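Local coordinates for MutT/nudix family protein (PDB 4HFQ) that acts as a UDP-X diphosphatase of the Nudix family, hydrolysing UDP-linked precursors of peptidoglycan biosynthesis, at residues Arg12-Thr17 and Asp35-Leu40; Phe131-Phe136 and Tyr143-Phe148; Pro68-Arg73 and Thr107-Lys112. One frame throughout, in Å; residues are numbered along the deposited sequence. Where two conformers were deposited one is given.

In the fold
From the N terminus, contact 1 comes first: the chain turns back between helices 3-23 and 27-47 and pairs them as a hairpin within the N-terminal helical region. Contact 3 follows, bringing helix 106-118 back against strand 69-78 after an intervening run of strands 81-87 and 93-99. Contact 2 then closes the connection, helix 133-136 and a loop, between strands 120-132 and 143-153. The three loops lie in series, and none nests in or crosses another. Contacts 2 and 3, their centres about 11 Å apart, meet in one sheet, where strands 143-153 and 69-78 are neighbours. Contact 1 stands off, about 24 and 28 Å between centres from contacts 2 and 3. All three contacts reach the second subunit.

Contact 1 (Arg12-Thr17 and Asp35-Leu40); sequences RMIAIT and DLRSLL
Thr17 and Arg37 mark the closest backbone approach, CA to CA 6.6 Å, between two helical segments that run nearly antiparallel. Their axes come within 9.9 Å and their directions differ by 157°, a spacing that leaves room for side chains to mesh between them. Leu40 fills much of that space: CD2 meets the terminal methyl CE of Met13 at 3.7 Å, while CD1 sits among the backbone C and O of Met13, Thr17 OG1 and Ile14 N, the last at 3.9 Å. Met13 is bent at its last torsion (chi3 -69°), which turns CE onto the leucine. The hydroxyl OG1 of Thr17 donates to Met13 O (2.8 Å) within its own helix, so this polar atom is satisfied while resting against the leucine. Met13 O also accepts from Thr17 N, on the opposite face of its carbonyl plane. Thr17 and Arg37 each have two conformers; in those described, Thr17 CG2 meets Arg37 CB (3.9 Å) and Ile14 CG2 lies near Arg37 NH2, while Arg37 NE pairs with Asp18. Around this hairpin of helices 3-23 and 27-47, Arg37 NH1 reaches Leu59 O at the end of helix 52-59, and Met13 packs on Met43 of the second subunit.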
loop_
_atom_site.group_PDB
_atom_site.type_symbol
_atom_site.label_atom_id
_atom_site.label_comp_id
_atom_site.label_asym_id
_atom_site.label_seq_id
_atom_site.Cartn_x
_atom_site.Cartn_y
_atom_site.Cartn_z
ATOM N N ARG A 12 -4.440 11.225 -2.263
ATOM C CA ARG A 12 -3.472 11.620 -1.255
ATOM C C ARG A 12 -4.076 12.558 -0.200
ATOM O O ARG A 12 -3.852 12.395 1.013
ATOM C CB ARG A 12 -2.241 12.248 -1.921
ATOM C CG ARG A 12 -1.176 12.677 -0.943
ATOM C CD ARG A 12 -0.551 11.505 -0.203
ATOM N NE ARG A 12 0.387 11.997 0.798
ATOM C CZ ARG A 12 0.615 11.421 1.972
ATOM N NH1 ARG A 12 0.023 10.265 2.323
ATOM N NH2 ARG A 12 1.449 12.013 2.818
ATOM N N MET A 13 -4.859 13.537 -0.649
ATOM C CA MET A 13 -5.469 14.468 0.302
ATOM C C MET A 13 -6.491 13.799 1.206
ATOM O O MET A 13 -6.564 14.124 2.408
ATOM C CB MET A 13 -6.097 15.634 -0.445
ATOM C CG MET A 13 -5.042 16.516 -1.070
ATOM S SD MET A 13 -5.611 18.126 -1.626
ATOM C CE MET A 13 -6.623 17.604 -2.993
ATOM N N ILE A 14 -7.232 12.820 0.688
ATOM C CA ILE A 14 -8.110 12.033 1.542
ATOM C C ILE A 14 -7.280 11.331 2.623
ATOM O O ILE A 14 -7.619 11.370 3.809
ATOM C CB ILE A 14 -8.944 11.014 0.726
ATOM C CG1 ILE A 14 -10.001 11.747 -0.117
ATOM C CG2 ILE A 14 -9.582 9.976 1.653
ATOM C CD1 ILE A 14 -10.586 10.926 -1.249
ATOM N N ALA A 15 -6.168 10.720 2.230
ATOM C CA ALA A 15 -5.343 10.003 3.188
ATOM C C ALA A 15 -4.759 10.913 4.273
ATOM O O ALA A 15 -4.777 10.555 5.453
ATOM C CB ALA A 15 -4.250 9.241 2.461
ATOM N N ILE A 16 -4.265 12.095 3.901
ATOM C CA ILE A 16 -3.698 13.014 4.874
ATOM C C ILE A 16 -4.764 13.503 5.852
ATOM O O ILE A 16 -4.542 13.528 7.076
ATOM C CB ILE A 16 -3.009 14.221 4.190
ATOM C CG1 ILE A 16 -1.833 13.774 3.301
ATOM C CG2 ILE A 16 -2.542 15.179 5.281
ATOM C CD1 ILE A 16 -1.334 14.849 2.332
ATOM N N THR A 17 -5.915 13.872 5.304
ATOM C CA THR A 17 -7.008 14.384 6.101
ATOM C C THR A 17 -7.516 13.335 7.097
ATOM O O THR A 17 -7.783 13.649 8.265
ATOM C CB THR A 17 -8.118 14.897 5.168
ATOM O OG1 THR A 17 -7.598 15.948 4.336
ATOM C CG2 THR A 17 -9.277 15.422 5.979
ATOM N N ASP A 35 -13.587 19.936 7.824
ATOM C CA ASP A 35 -13.940 20.893 6.779
ATOM C C ASP A 35 -13.214 20.583 5.466
ATOM O O ASP A 35 -13.789 20.696 4.391
ATOM C CB ASP A 35 -13.651 22.314 7.255
ATOM C CG ASP A 35 -14.605 22.763 8.340
ATOM O OD1 ASP A 35 -15.655 22.109 8.526
ATOM O OD2 ASP A 35 -14.272 23.781 8.992
ATOM N N LEU A 36 -11.951 20.152 5.560
ATOM C CA LEU A 36 -11.228 19.710 4.386
ATOM C C LEU A 36 -11.901 18.494 3.752
ATOM O O LEU A 36 -12.071 18.437 2.525
ATOM C CB LEU A 36 -9.761 19.411 4.736
ATOM C CG LEU A 36 -8.923 20.664 4.953
ATOM C CD1 LEU A 36 -7.626 20.257 5.617
ATOM C CD2 LEU A 36 -8.662 21.425 3.658
ATOM N N ARG A 37 -12.324 17.536 4.579
ATOM C CA ARG A 37 -12.965 16.335 4.037
ATOM C C ARG A 37 -14.309 16.659 3.377
ATOM O O ARG A 37 -14.690 16.029 2.386
ATOM C CB ARG A 37 -13.107 15.239 5.098
ATOM C CG ARG A 37 -13.020 13.851 4.481
ATOM C CD ARG A 37 -13.322 12.739 5.464
ATOM N NE ARG A 37 -12.695 11.481 5.046
ATOM C CZ ARG A 37 -13.232 10.596 4.213
ATOM N NH1 ARG A 37 -14.405 10.819 3.631
ATOM N NH2 ARG A 37 -12.565 9.486 3.942
ATOM N N SER A 38 -15.013 17.651 3.915
ATOM C CA SER A 38 -16.270 18.098 3.307
ATOM C C SER A 38 -16.008 18.734 1.934
ATOM O O SER A 38 -16.723 18.470 0.975
ATOM C CB SER A 38 -16.996 19.070 4.221
ATOM O OG SER A 38 -17.395 18.433 5.426
ATOM N N LEU A 39 -14.941 19.529 1.830
ATOM C CA LEU A 39 -14.571 20.108 0.544
ATOM C C LEU A 39 -14.100 19.067 -0.462
ATOM O O LEU A 39 -14.404 19.170 -1.652
ATOM C CB LEU A 39 -13.525 21.201 0.716
ATOM C CG LEU A 39 -14.133 22.514 1.204
ATOM C CD1 LEU A 39 -13.076 23.322 1.913
ATOM C CD2 LEU A 39 -14.730 23.294 0.032
ATOM N N LEU A 40 -13.345 18.071 0.001
ATOM C CA LEU A 40 -12.918 17.006 -0.902
ATOM C C LEU A 40 -14.131 16.289 -1.478
ATOM O O LEU A 40 -14.148 15.961 -2.653
ATOM C CB LEU A 40 -11.980 16.021 -0.198
ATOM C CG LEU A 40 -10.606 16.587 0.160
ATOM C CD1 LEU A 40 -9.857 15.712 1.159
ATOM C CD2 LEU A 40 -9.723 16.866 -1.050
#

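Contact 2 (Phe131-Phe136 and Tyr143-Phe148)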
loop_
_atom_site.group_PDB
_atom_site.type_symbol
_atom_site.label_atom_id
_atom_site.label_comp_id
_atom_site.label_asym_id
_atom_site.label_seq_id
_atom_site.Cartn_x
_atom_site.Cartn_y
_atom_site.Cartn_z
ATOM N N PHE A 131 3.122 -5.297 -6.879
ATOM C CA PHE A 131 2.829 -4.162 -7.761
ATOM C C PHE A 131 2.110 -3.028 -7.028
ATOM O O PHE A 131 1.263 -3.261 -6.156
ATOM C CB PHE A 131 1.916 -4.591 -8.922
ATOM C CG PHE A 131 2.531 -5.557 -9.898
ATOM C CD1 PHE A 131 3.629 -5.201 -10.662
ATOM C CD2 PHE A 131 1.966 -6.812 -10.078
ATOM C CE1 PHE A 131 4.158 -6.088 -11.602
ATOM C CE2 PHE A 131 2.492 -7.702 -11.010
ATOM C CZ PHE A 131 3.589 -7.335 -11.767
ATOM N N ASP A 132 2.413 -1.809 -7.451
ATOM C CA ASP A 132 1.688 -0.611 -7.015
ATOM C C ASP A 132 0.575 -0.353 -8.022
ATOM O O ASP A 132 0.861 -0.019 -9.192
ATOM C CB ASP A 132 2.663 0.573 -6.967
ATOM C CG ASP A 132 2.016 1.877 -6.537
ATOM O OD1 ASP A 132 0.830 1.913 -6.153
ATOM O OD2 ASP A 132 2.748 2.877 -6.609
ATOM N N THR A 133 -0.686 -0.449 -7.596
ATOM C CA THR A 133 -1.777 -0.181 -8.557
ATOM C C THR A 133 -1.785 1.242 -9.072
ATOM O O THR A 133 -2.282 1.504 -10.173
ATOM C CB THR A 133 -3.170 -0.534 -8.020
ATOM O OG1 THR A 133 -3.430 0.235 -6.832
ATOM C CG2 THR A 133 -3.294 -2.014 -7.726
ATOM N N ASN A 134 -1.211 2.174 -8.321
ATOM C CA ASN A 134 -1.141 3.550 -8.831
ATOM C C ASN A 134 -0.290 3.639 -10.077
ATOM O O ASN A 134 -0.515 4.525 -10.905
ATOM C CB ASN A 134 -0.630 4.530 -7.769
ATOM C CG ASN A 134 -1.723 5.033 -6.856
ATOM O OD1 ASN A 134 -2.798 4.463 -6.740
ATOM N ND2 ASN A 134 -1.424 6.126 -6.149
ATOM N N ARG A 135 0.668 2.723 -10.225
ATOM C CA ARG A 135 1.509 2.666 -11.426
ATOM C C ARG A 135 0.823 1.972 -12.596
ATOM O O ARG A 135 0.842 2.487 -13.722
ATOM C CB ARG A 135 2.840 1.973 -11.104
ATOM C CG ARG A 135 3.736 1.740 -12.325
ATOM C CD ARG A 135 5.109 1.233 -11.900
ATOM N NE ARG A 135 5.846 2.228 -11.127
ATOM C CZ ARG A 135 6.620 3.166 -11.658
ATOM N NH1 ARG A 135 6.775 3.240 -12.974
ATOM N NH2 ARG A 135 7.232 4.048 -10.885
ATOM N N PHE A 136 0.205 0.828 -12.340
ATOM C CA PHE A 136 -0.251 -0.045 -13.434
ATOM C C PHE A 136 -1.726 0.046 -13.753
ATOM O O PHE A 136 -2.126 -0.283 -14.866
ATOM C CB PHE A 136 0.088 -1.502 -13.125
ATOM C CG PHE A 136 1.545 -1.804 -13.224
ATOM C CD1 PHE A 136 2.122 -2.121 -14.461
ATOM C CD2 PHE A 136 2.354 -1.763 -12.093
ATOM C CE1 PHE A 136 3.477 -2.392 -14.551
ATOM C CE2 PHE A 136 3.706 -2.019 -12.188
ATOM C CZ PHE A 136 4.276 -2.346 -13.413
ATOM N N TYR A 143 -3.572 0.053 -3.949
ATOM C CA TYR A 143 -3.295 -1.281 -3.440
ATOM C C TYR A 143 -1.841 -1.659 -3.619
ATOM O O TYR A 143 -1.187 -1.268 -4.587
ATOM C CB TYR A 143 -4.131 -2.343 -4.171
ATOM C CG TYR A 143 -5.609 -2.279 -3.883
ATOM C CD1 TYR A 143 -6.438 -1.396 -4.566
ATOM C CD2 TYR A 143 -6.192 -3.127 -2.946
ATOM C CE1 TYR A 143 -7.803 -1.337 -4.292
ATOM C CE2 TYR A 143 -7.555 -3.085 -2.674
ATOM C CZ TYR A 143 -8.353 -2.188 -3.356
ATOM O OH TYR A 143 -9.709 -2.148 -3.058
ATOM N N THR A 144 -1.339 -2.429 -2.652
ATOM C CA THR A 144 -0.159 -3.282 -2.861
ATOM C C THR A 144 -0.676 -4.634 -3.344
ATOM O O THR A 144 -1.348 -5.361 -2.604
ATOM C CB THR A 144 0.665 -3.473 -1.567
ATOM O OG1 THR A 144 -0.162 -4.066 -0.563
ATOM C CG2 THR A 144 1.183 -2.120 -1.044
ATOM N N LYS A 145 -0.350 -4.949 -4.593
ATOM C CA LYS A 145 -0.877 -6.136 -5.243
ATOM C C LYS A 145 0.194 -7.229 -5.225
ATOM O O LYS A 145 1.183 -7.171 -5.965
ATOM C CB LYS A 145 -1.323 -5.757 -6.658
ATOM C CG LYS A 145 -1.822 -6.938 -7.507
ATOM C CD LYS A 145 -2.263 -6.446 -8.896
ATOM C CE LYS A 145 -3.522 -5.590 -8.873
ATOM N NZ LYS A 145 -4.765 -6.354 -8.549
ATOM N N PHE A 146 0.013 -8.180 -4.314
ATOM C CA PHE A 146 0.927 -9.332 -4.177
ATOM C C PHE A 146 0.520 -10.354 -5.226
ATOM O O PHE A 146 -0.655 -10.714 -5.312
ATOM C CB PHE A 146 0.733 -10.001 -2.817
ATOM C CG PHE A 146 1.178 -9.187 -1.639
ATOM C CD1 PHE A 146 0.338 -8.244 -1.077
ATOM C CD2 PHE A 146 2.431 -9.397 -1.063
ATOM C CE1 PHE A 146 0.725 -7.505 0.034
ATOM C CE2 PHE A 146 2.834 -8.657 0.044
ATOM C CZ PHE A 146 1.994 -7.694 0.574
ATOM N N VAL A 147 1.481 -10.834 -6.003
ATOM C CA VAL A 147 1.209 -11.930 -6.936
ATOM C C VAL A 147 2.081 -13.111 -6.543
ATOM O O VAL A 147 3.315 -13.040 -6.635
ATOM C CB VAL A 147 1.470 -11.540 -8.398
ATOM C CG1 VAL A 147 1.023 -12.684 -9.291
ATOM C CG2 VAL A 147 0.735 -10.247 -8.754
ATOM N N PHE A 148 1.423 -14.173 -6.072
ATOM C CA PHE A 148 2.085 -15.375 -5.601
ATOM C C PHE A 148 2.082 -16.441 -6.679
ATOM O O PHE A 148 1.045 -16.719 -7.282
ATOM C CB PHE A 148 1.348 -15.945 -4.388
ATOM C CG PHE A 148 1.389 -15.056 -3.170
ATOM C CD1 PHE A 148 2.478 -15.094 -2.307
ATOM C CD2 PHE A 148 0.325 -14.210 -2.880
ATOM C CE1 PHE A 148 2.509 -14.291 -1.165
ATOM C CE2 PHE A 148 0.343 -13.417 -1.736
ATOM C CZ PHE A 148 1.435 -13.458 -0.890
HETATM O O HOH W 1 1.024 0.317 -3.676
#
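Tyr143 turns an edge of its ring toward Thr133, whose OG1 lies near the ring plane; the tyrosine side chain also packs on Leu69 and Asp71 of strand 69-78. The Phe131 ring meets Val147 at a slant, CE2 to CG2 3.8 Å, and also meets the ring of Tyr201. Between the two segments the backbone makes an antiparallel pairing. Phe131 and Lys145 form a hydrogen-bonded pair, with N of Lys145 to O of Phe131 at 2.8 Å and nearly straight (174°), and N of Phe131 returning the bond to O of Lys145, also at 2.8 Å; Asp132 and Thr144 form a non-hydrogen-bonded one. This places strands 120-132 and 143-153 side by side in the mixed sheet of the Nudix fold. Where the first strand ends, Asp132 is the N-cap of helix 133-136: its OD1 accepts from Asn134 N (3.0 Å) from above the carboxylate plane, and from Gln142 NE2. A water sits 2.9 Å from Tyr143 O and makes a weak bond to the same OD1. Thr133 then links helix to strand twice, by its N to Tyr143 O (3.2 Å) and by accepting from Tyr143 N at OG1 (2.9 Å, 169°). A chi1 of 59° sets CG2 of Thr133 anti to the carbonyl carbon and beside the backbone N, where it meets Tyr143 CB and lies 3.8 Å from Lys145 CE, the threonine and lysine side chains crossing at about a right angle. The lysine bends at its last two torsions and carries its amine to a salt bridge with Asp71.

Contact 3 (Pro68-Arg73 and Thr107-Lys112). With EDO (1,2-ethanediol), chain Y; SO4 (sulfate ion), chain F; SO4 (sulfate ion), chain H.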
loop_
_atom_site.group_PDB
_atom_site.type_symbol
_atom_site.label_atom_id
_atom_site.label_comp_id
_atom_site.label_asym_id
_atom_site.label_seq_id
_atom_site.Cartn_x
_atom_site.Cartn_y
_atom_site.Cartn_z
ATOM N N PRO A 68 -2.023 2.049 1.914
ATOM C CA PRO A 68 -2.380 1.221 0.764
ATOM C C PRO A 68 -3.044 -0.078 1.228
ATOM O O PRO A 68 -2.694 -0.618 2.293
ATOM C CB PRO A 68 -1.028 0.974 0.088
ATOM C CG PRO A 68 -0.197 2.156 0.463
ATOM C CD PRO A 68 -0.604 2.432 1.890
ATOM N N LEU A 69 -4.006 -0.543 0.445
ATOM C CA LEU A 69 -4.755 -1.751 0.774
ATOM C C LEU A 69 -4.128 -2.993 0.162
ATOM O O LEU A 69 -3.376 -2.906 -0.816
ATOM C CB LEU A 69 -6.188 -1.606 0.288
ATOM C CG LEU A 69 -6.987 -0.425 0.846
ATOM C CD1 LEU A 69 -8.375 -0.407 0.206
ATOM C CD2 LEU A 69 -7.103 -0.531 2.349
ATOM N N MET A 70 -4.409 -4.151 0.759
ATOM C CA MET A 70 -3.934 -5.433 0.232
ATOM C C MET A 70 -4.818 -5.970 -0.884
ATOM O O MET A 70 -6.049 -6.011 -0.762
ATOM C CB MET A 70 -3.852 -6.489 1.350
ATOM C CG MET A 70 -3.477 -7.895 0.868
ATOM S SD MET A 70 -3.315 -9.099 2.205
ATOM C CE MET A 70 -2.986 -7.919 3.516
ATOM N N ASP A 71 -4.174 -6.361 -1.979
ATOM C CA ASP A 71 -4.798 -7.219 -2.993
ATOM C C ASP A 71 -3.853 -8.388 -3.201
ATOM O O ASP A 71 -2.619 -8.226 -3.216
ATOM C CB ASP A 71 -5.009 -6.447 -4.306
ATOM C CG ASP A 71 -5.650 -7.279 -5.388
ATOM O OD1 ASP A 71 -6.883 -7.374 -5.414
ATOM O OD2 ASP A 71 -4.920 -7.834 -6.240
ATOM N N VAL A 72 -4.430 -9.580 -3.300
ATOM C CA VAL A 72 -3.634 -10.807 -3.545
ATOM C C VAL A 72 -4.069 -11.473 -4.832
ATOM O O VAL A 72 -5.255 -11.466 -5.171
ATOM C CB VAL A 72 -3.680 -11.815 -2.355
ATOM C CG1 VAL A 72 -3.049 -11.195 -1.117
ATOM C CG2 VAL A 72 -5.101 -12.312 -2.063
ATOM N N ARG A 73 -3.099 -12.033 -5.553
ATOM C CA ARG A 73 -3.359 -12.698 -6.827
ATOM C C ARG A 73 -2.528 -13.958 -6.907
ATOM O O ARG A 73 -1.435 -14.037 -6.328
ATOM C CB ARG A 73 -3.018 -11.817 -8.030
ATOM C CG ARG A 73 -3.833 -10.536 -8.141
ATOM C CD ARG A 73 -5.273 -10.837 -8.506
ATOM N NE ARG A 73 -6.165 -9.797 -7.983
ATOM C CZ ARG A 73 -7.480 -9.777 -8.158
ATOM N NH1 ARG A 73 -8.081 -10.700 -8.907
ATOM N NH2 ARG A 73 -8.205 -8.817 -7.612
ATOM N N THR A 107 -0.375 -15.313 2.686
ATOM C CA THR A 107 -0.488 -16.578 1.957
ATOM C C THR A 107 -1.827 -17.260 2.235
ATOM O O THR A 107 -2.415 -17.859 1.338
ATOM C CB THR A 107 0.690 -17.536 2.204
ATOM O OG1 THR A 107 0.701 -17.962 3.575
ATOM C CG2 THR A 107 2.029 -16.893 1.813
ATOM N N GLU A 108 -2.322 -17.173 3.473
ATOM C CA GLU A 108 -3.625 -17.766 3.780
ATOM C C GLU A 108 -4.718 -17.100 2.954
ATOM O O GLU A 108 -5.639 -17.764 2.467
ATOM C CB GLU A 108 -3.947 -17.660 5.265
ATOM C CG GLU A 108 -3.127 -18.608 6.116
ATOM C CD GLU A 108 -3.098 -18.235 7.582
ATOM O OE1 GLU A 108 -3.721 -17.228 8.005
ATOM O OE2 GLU A 108 -2.406 -18.980 8.332
ATOM N N ASN A 109 -4.618 -15.789 2.760
ATOM C CA ASN A 109 -5.586 -15.075 1.939
ATOM C C ASN A 109 -5.604 -15.576 0.503
ATOM O O ASN A 109 -6.679 -15.836 -0.036
ATOM C CB ASN A 109 -5.301 -13.571 1.982
ATOM C CG ASN A 109 -6.149 -12.849 3.007
ATOM O OD1 ASN A 109 -7.362 -12.928 2.959
ATOM N ND2 ASN A 109 -5.510 -12.123 3.932
ATOM N N ILE A 110 -4.438 -15.761 -0.116
ATOM C CA ILE A 110 -4.458 -16.204 -1.510
ATOM C C ILE A 110 -4.948 -17.646 -1.618
ATOM O O ILE A 110 -5.679 -17.961 -2.546
ATOM C CB ILE A 110 -3.138 -15.946 -2.292
ATOM C CG1 ILE A 110 -3.372 -16.112 -3.804
ATOM C CG2 ILE A 110 -1.998 -16.858 -1.839
ATOM C CD1 ILE A 110 -4.541 -15.318 -4.366
ATOM N N LEU A 111 -4.582 -18.503 -0.667
ATOM C CA LEU A 111 -5.064 -19.884 -0.717
ATOM C C LEU A 111 -6.577 -19.955 -0.552
ATOM O O LEU A 111 -7.241 -20.755 -1.238
ATOM C CB LEU A 111 -4.369 -20.747 0.334
ATOM C CG LEU A 111 -2.876 -20.905 0.044
ATOM C CD1 LEU A 111 -2.191 -21.678 1.165
ATOM C CD2 LEU A 111 -2.633 -21.571 -1.311
ATOM N N LYS A 112 -7.124 -19.145 0.345
ATOM C CA LYS A 112 -8.566 -19.091 0.564
ATOM C C LYS A 112 -9.268 -18.659 -0.723
ATOM O O LYS A 112 -10.236 -19.304 -1.167
ATOM C CB LYS A 112 -8.893 -18.142 1.728
ATOM C CG LYS A 112 -10.382 -17.936 1.986
ATOM C CD LYS A 112 -10.581 -17.050 3.211
ATOM C CE LYS A 112 -12.043 -16.925 3.607
ATOM N NZ LYS A 112 -12.741 -15.992 2.697
HETATM C C1 EDO Y . -0.090 -4.327 2.349
HETATM O O1 EDO Y . 0.655 -4.206 3.568
HETATM C C2 EDO Y . -1.051 -3.126 2.203
HETATM O O2 EDO Y . -2.079 -3.040 3.261
HETATM S S SO4 F . -11.664 -12.149 -9.195
HETATM O O1 SO4 F . -12.988 -12.116 -9.868
HETATM O O2 SO4 F . -11.881 -12.074 -7.731
HETATM O O3 SO4 F . -10.950 -13.395 -9.534
HETATM O O4 SO4 F . -10.835 -11.004 -9.633
HETATM S S SO4 H . -14.508 -15.407 6.305
HETATM O O1 SO4 H . -15.493 -14.409 6.774
HETATM O O2 SO4 H . -15.017 -16.053 5.065
HETATM O O3 SO4 H . -13.240 -14.706 6.017
HETATM O O4 SO4 H . -14.319 -16.442 7.337
#
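Val72 and Ile110 lie alongside each other, their side chains running in opposing directions, and their overlap carries this contact: Val72 CG2 lies 3.8 Å from Ile110 CD1, where the two CA atoms come closest at 5.8 Å. Strand and helix axes approach to 8.0 Å and are inclined at 54°. The isoleucine puts CG1 anti to its own backbone N (chi1 -166°), and CD1 folds over the strand to touch the backbone carbon C of Arg73 at 3.5 Å. Farther back along the strand, one conformer of Met70 makes a loose contact, its SD 4.1 Å from Asn109 ND2; the strongest polar partner of Asn109 is Glu101 N, which its OD1 accepts from.

CB of Arg73 points away from the helix, and its guanidinium meets the carboxylate of Asp71, two residues earlier. This is a side-on, bidentate salt bridge: NE bonds to OD2 (2.9 Å, 171°) and NH2 to OD1, each on a syn lone pair, an arrangement that fixes the guanidinium's rotation. NH1 remains to bind Leu95 O and, near the plane at 2.9 Å, O4 of a sulfate probably from the crystallisation liquor.

Helix 106-118 probably carries the central part of the Nudix box, and this packing seats it on strand 69-78. Ile110 also rests on Phe148 of strand 143-153 and on Val124 of strand 120-132, so the helix lies across three neighbouring strands of the sheet, while Met70 N bonds to Thr67 OG1 of the second subunit.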